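Local coordinates for protein glycosyltransferase (Rickettsia africae, PDB 7MI0) that probably transfers sugar residues from an activated donor to an acceptor, as expected of a GT-B-type glycosyltransferase of family 4, at residues K20-Q25 with T52-S57; D103-R108 with T123-L128. All coordinates share one frame; numbering follows the deposited sequence.

Interaction 1. Residues K20-Q25 with T52-S57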
loop_
_atom_site.group_PDB
_atom_site.type_symbol
_atom_site.label_atom_id
_atom_site.label_comp_id
_atom_site.label_asym_id
_atom_site.label_seq_id
_atom_site.Cartn_x
_atom_site.Cartn_y
_atom_site.Cartn_z
ATOM N N LYS A 20 -14.585 15.956 19.967
ATOM C CA LYS A 20 -13.174 15.904 19.602
ATOM C C LYS A 20 -12.503 14.751 20.344
ATOM O O LYS A 20 -12.714 14.579 21.550
ATOM C CB LYS A 20 -12.483 17.232 19.917
ATOM N N TYR A 21 -11.700 13.966 19.624
ATOM C CA TYR A 21 -11.128 12.724 20.127
ATOM C C TYR A 21 -9.606 12.803 20.163
ATOM O O TYR A 21 -8.986 13.635 19.498
ATOM C CB TYR A 21 -11.538 11.523 19.258
ATOM C CG TYR A 21 -13.019 11.414 18.967
ATOM C CD1 TYR A 21 -13.965 11.550 19.978
ATOM C CD2 TYR A 21 -13.469 11.175 17.670
ATOM C CE1 TYR A 21 -15.324 11.446 19.704
ATOM C CE2 TYR A 21 -14.821 11.071 17.385
ATOM C CZ TYR A 21 -15.745 11.208 18.403
ATOM O OH TYR A 21 -17.092 11.108 18.119
ATOM N N THR A 22 -9.003 11.904 20.939
ATOM C CA THR A 22 -7.554 11.750 20.978
ATOM C C THR A 22 -7.219 10.342 20.503
ATOM O O THR A 22 -7.572 9.357 21.162
ATOM C CB THR A 22 -7.002 12.014 22.377
ATOM O OG1 THR A 22 -7.420 13.315 22.813
ATOM C CG2 THR A 22 -5.480 11.961 22.365
ATOM N N ILE A 23 -6.546 10.246 19.360
ATOM C CA ILE A 23 -6.213 8.969 18.746
ATOM C C ILE A 23 -4.710 8.775 18.835
ATOM O O ILE A 23 -3.938 9.547 18.254
ATOM C CB ILE A 23 -6.684 8.894 17.288
ATOM C CG1 ILE A 23 -8.174 9.237 17.195
ATOM C CG2 ILE A 23 -6.388 7.511 16.721
ATOM C CD1 ILE A 23 -9.063 8.342 18.035
ATOM N N LEU A 24 -4.300 7.740 19.556
ATOM C CA LEU A 24 -2.903 7.351 19.670
ATOM C C LEU A 24 -2.655 6.179 18.727
ATOM O O LEU A 24 -3.269 5.117 18.878
ATOM C CB LEU A 24 -2.572 6.983 21.118
ATOM C CG LEU A 24 -1.233 6.327 21.468
ATOM C CD1 LEU A 24 -0.075 7.160 20.984
ATOM C CD2 LEU A 24 -1.135 6.122 22.968
ATOM N N GLN A 25 -1.785 6.381 17.739
ATOM C CA GLN A 25 -1.402 5.326 16.810
ATOM C C GLN A 25 -0.026 4.788 17.178
ATOM O O GLN A 25 0.890 5.555 17.494
ATOM C CB GLN A 25 -1.384 5.827 15.363
ATOM C CG GLN A 25 -2.701 6.417 14.877
ATOM C CD GLN A 25 -2.736 6.585 13.367
ATOM O OE1 GLN A 25 -2.864 5.609 12.635
ATOM N NE2 GLN A 25 -2.609 7.821 12.898
ATOM N N THR A 52 -7.062 15.226 18.058
ATOM C CA THR A 52 -5.675 15.257 18.510
ATOM C C THR A 52 -4.990 13.940 18.179
ATOM O O THR A 52 -5.258 12.919 18.830
ATOM C CB THR A 52 -5.596 15.541 20.012
ATOM O OG1 THR A 52 -6.068 16.870 20.276
ATOM C CG2 THR A 52 -4.161 15.411 20.496
ATOM N N PRO A 53 -4.122 13.902 17.172
ATOM C CA PRO A 53 -3.362 12.681 16.900
ATOM C C PRO A 53 -2.070 12.646 17.696
ATOM O O PRO A 53 -1.416 13.665 17.928
ATOM C CB PRO A 53 -3.079 12.786 15.397
ATOM C CG PRO A 53 -2.964 14.245 15.163
ATOM C CD PRO A 53 -3.933 14.913 16.117
ATOM N N ILE A 54 -1.728 11.443 18.138
ATOM C CA ILE A 54 -0.450 11.151 18.769
ATOM C C ILE A 54 0.068 9.868 18.143
ATOM O O ILE A 54 -0.707 8.941 17.881
ATOM C CB ILE A 54 -0.577 11.007 20.300
ATOM C CG1 ILE A 54 -1.114 12.299 20.924
ATOM C CG2 ILE A 54 0.764 10.642 20.924
ATOM C CD1 ILE A 54 -1.303 12.213 22.428
ATOM N N ILE A 55 1.369 9.819 17.877
ATOM C CA ILE A 55 1.983 8.649 17.265
ATOM C C ILE A 55 3.145 8.189 18.136
ATOM O O ILE A 55 4.089 8.951 18.378
ATOM C CB ILE A 55 2.451 8.929 15.829
ATOM C CG1 ILE A 55 1.235 9.153 14.930
ATOM C CG2 ILE A 55 3.287 7.771 15.301
ATOM C CD1 ILE A 55 1.585 9.655 13.556
ATOM N N ILE A 56 3.067 6.953 18.612
ATOM C CA ILE A 56 4.195 6.284 19.242
ATOM C C ILE A 56 4.900 5.446 18.184
ATOM O O ILE A 56 4.273 4.622 17.507
ATOM C CB ILE A 56 3.737 5.416 20.425
ATOM C CG1 ILE A 56 3.297 6.298 21.592
ATOM C CG2 ILE A 56 4.853 4.495 20.874
ATOM C CD1 ILE A 56 2.779 5.512 22.777
ATOM N N SER A 57 6.202 5.668 18.035
ATOM C CA SER A 57 7.001 4.989 17.032
ATOM C C SER A 57 8.364 4.665 17.623
ATOM O O SER A 57 8.755 5.195 18.665
ATOM C CB SER A 57 7.149 5.850 15.768
ATOM O OG SER A 57 8.244 5.433 14.974
#
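Gln25 and Leu24 bury the most surface, followed by Ile54 and Thr52, where the parallel strands 22-25 and 52-57 lie side by side, their axes 4.6 Å apart. Both backbone polar groups of Gln25 are used: its N donates to Ile54 O (2.8 Å, N-H...O angle 166°), and its O accepts from Ile56 N. Ile54 is gripped in the same way, since its N also donates to Ile23 O at 2.9 Å. Thr52 opens the series, with N bonded to Tyr21 O and O to Ile23 N. Leu24 works through its side chain. With CG anti to the backbone N (chi1 170°), the branch slants across toward the second strand, and CD1 rests against two isoleucines, 3.6 Å from Ile54 CG2 and 3.5 Å from Ile56 CG1. Thr22 and Thr52 stand alongside each other on this same face, which Ile93 and Ile96 of helix 83-100 cover at Leu24. Gln25 points to the other face, where CB passes 4.3 Å from Ile55 CG1 and the extended chain runs on toward helix 35-48; there NE2 makes a weak hydrogen bond to Thr39 O. Because helix 35-48 links these parallel neighbours, the arrangement is a beta-alpha-beta crossover, the repeating unit of a Rossmann-like domain such as the N-terminal half of GT-B glycosyltransferases.

Interaction 2. Residues D103-R108 with T123-L128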
loop_
_atom_site.group_PDB
_atom_site.type_symbol
_atom_site.label_atom_id
_atom_site.label_comp_id
_atom_site.label_asym_id
_atom_site.label_seq_id
_atom_site.Cartn_x
_atom_site.Cartn_y
_atom_site.Cartn_z
ATOM N N ASP A 103 -8.644 8.420 23.752
ATOM C CA ASP A 103 -9.909 7.713 23.596
ATOM C C ASP A 103 -9.745 6.357 22.916
ATOM O O ASP A 103 -10.461 5.408 23.250
ATOM C CB ASP A 103 -10.889 8.583 22.807
ATOM C CG ASP A 103 -11.320 9.811 23.581
ATOM O OD1 ASP A 103 -11.785 9.648 24.732
ATOM O OD2 ASP A 103 -11.180 10.936 23.052
ATOM N N ILE A 104 -8.819 6.245 21.967
ATOM C CA ILE A 104 -8.596 5.011 21.224
ATOM C C ILE A 104 -7.099 4.834 21.033
ATOM O O ILE A 104 -6.399 5.783 20.667
ATOM C CB ILE A 104 -9.296 5.022 19.851
ATOM C CG1 ILE A 104 -10.816 4.993 20.001
ATOM C CG2 ILE A 104 -8.821 3.868 18.988
ATOM C CD1 ILE A 104 -11.529 5.234 18.693
ATOM N N VAL A 105 -6.605 3.628 21.281
ATOM C CA VAL A 105 -5.264 3.238 20.871
ATOM C C VAL A 105 -5.389 2.367 19.632
ATOM O O VAL A 105 -6.092 1.348 19.646
ATOM C CB VAL A 105 -4.518 2.503 21.993
ATOM C CG1 VAL A 105 -3.210 1.952 21.455
ATOM C CG2 VAL A 105 -4.269 3.439 23.154
ATOM N N HIS A 106 -4.706 2.768 18.564
ATOM C CA HIS A 106 -4.834 2.181 17.234
ATOM C C HIS A 106 -3.499 1.535 16.874
ATOM O O HIS A 106 -2.505 2.234 16.647
ATOM C CB HIS A 106 -5.228 3.272 16.236
ATOM C CG HIS A 106 -5.623 2.766 14.885
ATOM N ND1 HIS A 106 -6.176 3.585 13.925
ATOM C CD2 HIS A 106 -5.542 1.535 14.328
ATOM C CE1 HIS A 106 -6.418 2.882 12.834
ATOM N NE2 HIS A 106 -6.042 1.634 13.051
ATOM N N THR A 107 -3.467 0.207 16.834
ATOM C CA THR A 107 -2.236 -0.532 16.584
ATOM C C THR A 107 -2.230 -1.093 15.169
ATOM O O THR A 107 -3.235 -1.634 14.695
ATOM C CB THR A 107 -2.048 -1.674 17.588
ATOM O OG1 THR A 107 -2.960 -2.740 17.296
ATOM C CG2 THR A 107 -2.321 -1.189 18.986
ATOM N N ARG A 108 -1.087 -0.969 14.504
ATOM C CA ARG A 108 -0.877 -1.492 13.162
ATOM C C ARG A 108 0.325 -2.430 13.139
ATOM O O ARG A 108 1.117 -2.430 12.195
ATOM C CB ARG A 108 -0.705 -0.352 12.161
ATOM C CG ARG A 108 -1.293 0.980 12.634
ATOM C CD ARG A 108 -1.213 2.051 11.553
ATOM N NE ARG A 108 -2.279 1.899 10.572
ATOM C CZ ARG A 108 -3.174 2.831 10.281
ATOM N NH1 ARG A 108 -3.123 4.034 10.827
ATOM N NH2 ARG A 108 -4.139 2.552 9.413
ATOM N N THR A 123 -7.002 0.954 31.251
ATOM C CA THR A 123 -7.524 2.310 31.193
ATOM C C THR A 123 -8.871 2.314 30.477
ATOM O O THR A 123 -9.388 1.272 30.061
ATOM C CB THR A 123 -6.530 3.242 30.496
ATOM O OG1 THR A 123 -6.317 2.789 29.155
ATOM C CG2 THR A 123 -5.196 3.243 31.228
ATOM N N ASN A 124 -9.444 3.506 30.338
ATOM C CA ASN A 124 -10.706 3.654 29.631
ATOM C C ASN A 124 -10.548 3.617 28.120
ATOM O O ASN A 124 -11.562 3.571 27.413
ATOM C CB ASN A 124 -11.381 4.958 30.043
ATOM C CG ASN A 124 -11.903 4.908 31.456
ATOM O OD1 ASN A 124 -12.386 3.868 31.908
ATOM N ND2 ASN A 124 -11.806 6.027 32.170
ATOM N N ALA A 125 -9.316 3.629 27.614
ATOM C CA ALA A 125 -9.090 3.671 26.178
ATOM C C ALA A 125 -9.628 2.413 25.502
ATOM O O ALA A 125 -9.822 1.368 26.130
ATOM C CB ALA A 125 -7.601 3.832 25.877
ATOM N N LYS A 126 -9.875 2.534 24.202
ATOM C CA LYS A 126 -10.346 1.447 23.359
ATOM C C LYS A 126 -9.213 0.957 22.464
ATOM O O LYS A 126 -8.220 1.657 22.234
ATOM C CB LYS A 126 -11.531 1.896 22.502
ATOM C CG LYS A 126 -12.662 2.544 23.284
ATOM C CD LYS A 126 -13.411 1.530 24.120
ATOM C CE LYS A 126 -14.693 2.127 24.674
ATOM N NZ LYS A 126 -15.554 1.096 25.324
ATOM N N PHE A 127 -9.388 -0.254 21.937
ATOM C CA PHE A 127 -8.328 -0.995 21.264
ATOM C C PHE A 127 -8.761 -1.312 19.842
ATOM O O PHE A 127 -9.706 -2.080 19.634
ATOM C CB PHE A 127 -8.017 -2.281 22.034
ATOM C CG PHE A 127 -6.789 -3.005 21.564
ATOM C CD1 PHE A 127 -5.549 -2.397 21.610
ATOM C CD2 PHE A 127 -6.870 -4.312 21.112
ATOM C CE1 PHE A 127 -4.413 -3.070 21.187
ATOM C CE2 PHE A 127 -5.739 -4.985 20.691
ATOM C CZ PHE A 127 -4.511 -4.363 20.730
ATOM N N LEU A 128 -8.064 -0.735 18.865
ATOM C CA LEU A 128 -8.350 -0.964 17.455
ATOM C C LEU A 128 -7.112 -1.518 16.771
ATOM O O LEU A 128 -6.016 -0.974 16.934
ATOM C CB LEU A 128 -8.799 0.323 16.757
ATOM C CG LEU A 128 -9.103 0.157 15.264
ATOM C CD1 LEU A 128 -10.138 -0.941 15.049
ATOM C CD2 LEU A 128 -9.565 1.468 14.640
#
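Leu128 packs its CD2 methyl over one face of the His106 imidazole, the two side chains running alongside and pointing the same way from neighbouring parallel strands. This CD2 sits 3.8 Å from the ring centroid and only 8° off the ring normal, a CH-pi contact over the middle of the face. Both residues carry CG anti to the backbone N (chi1 -170° for His106, 179° for Leu128), which keeps ring and isobutyl group in step. The ring's rotation is fixed at both nitrogens, ND1 by a hydrogen bond with Tyr389 OH and NE2 by one with Thr130 OG1. Farther back on this face, Ile104 CG2 meets Leu128 CB at 4.2 Å, while Ile104 CG1 lies 4.0 Å from Lys126 CB before the lysine chain bends away. On the other face Thr107 and Phe127 cross at about a right angle, the methyl CG2 of Thr107 approaching CE1 of the phenyl ring obliquely at 3.6 Å. Between the faces, the main chains are joined first by Lys126 N to Asp103 O, then by Val105 N to Lys126 O (2.7 Å), Leu128 N to Val105 O and Thr107 N to Leu128 O. Helix 378-393, from the C-terminal end of the chain, packs on Ile104 and Lys126, whereas helix 114-122, which connects the two strands, covers Val105, Thr107 and Phe127; strand 22-26 borders strand 104-107 along its other edge.

Overall arrangement
The two contacts belong to one seven-stranded parallel sheet and follow each other along the chain, interaction 1 closing before interaction 2 opens; their centres are about 9 Å apart. Strands 22-26 and 104-107 are neighbours, so the order 52-57, 22-26, 104-107, 126-131 runs without a break through both. Leu24 O to His106 N (2.8 Å) and Thr22 O to Asp103 N (3.0 Å) are probable hydrogen bonds across that central join. From it the chain builds outward first one way and then the other, the strand order 3-2-1-4-5 of a Rossmann-like fold. Helix 83-100 packs against residues of both contacts, Leu24 and Ile54 in the first and Val105 and Ala125 in the second.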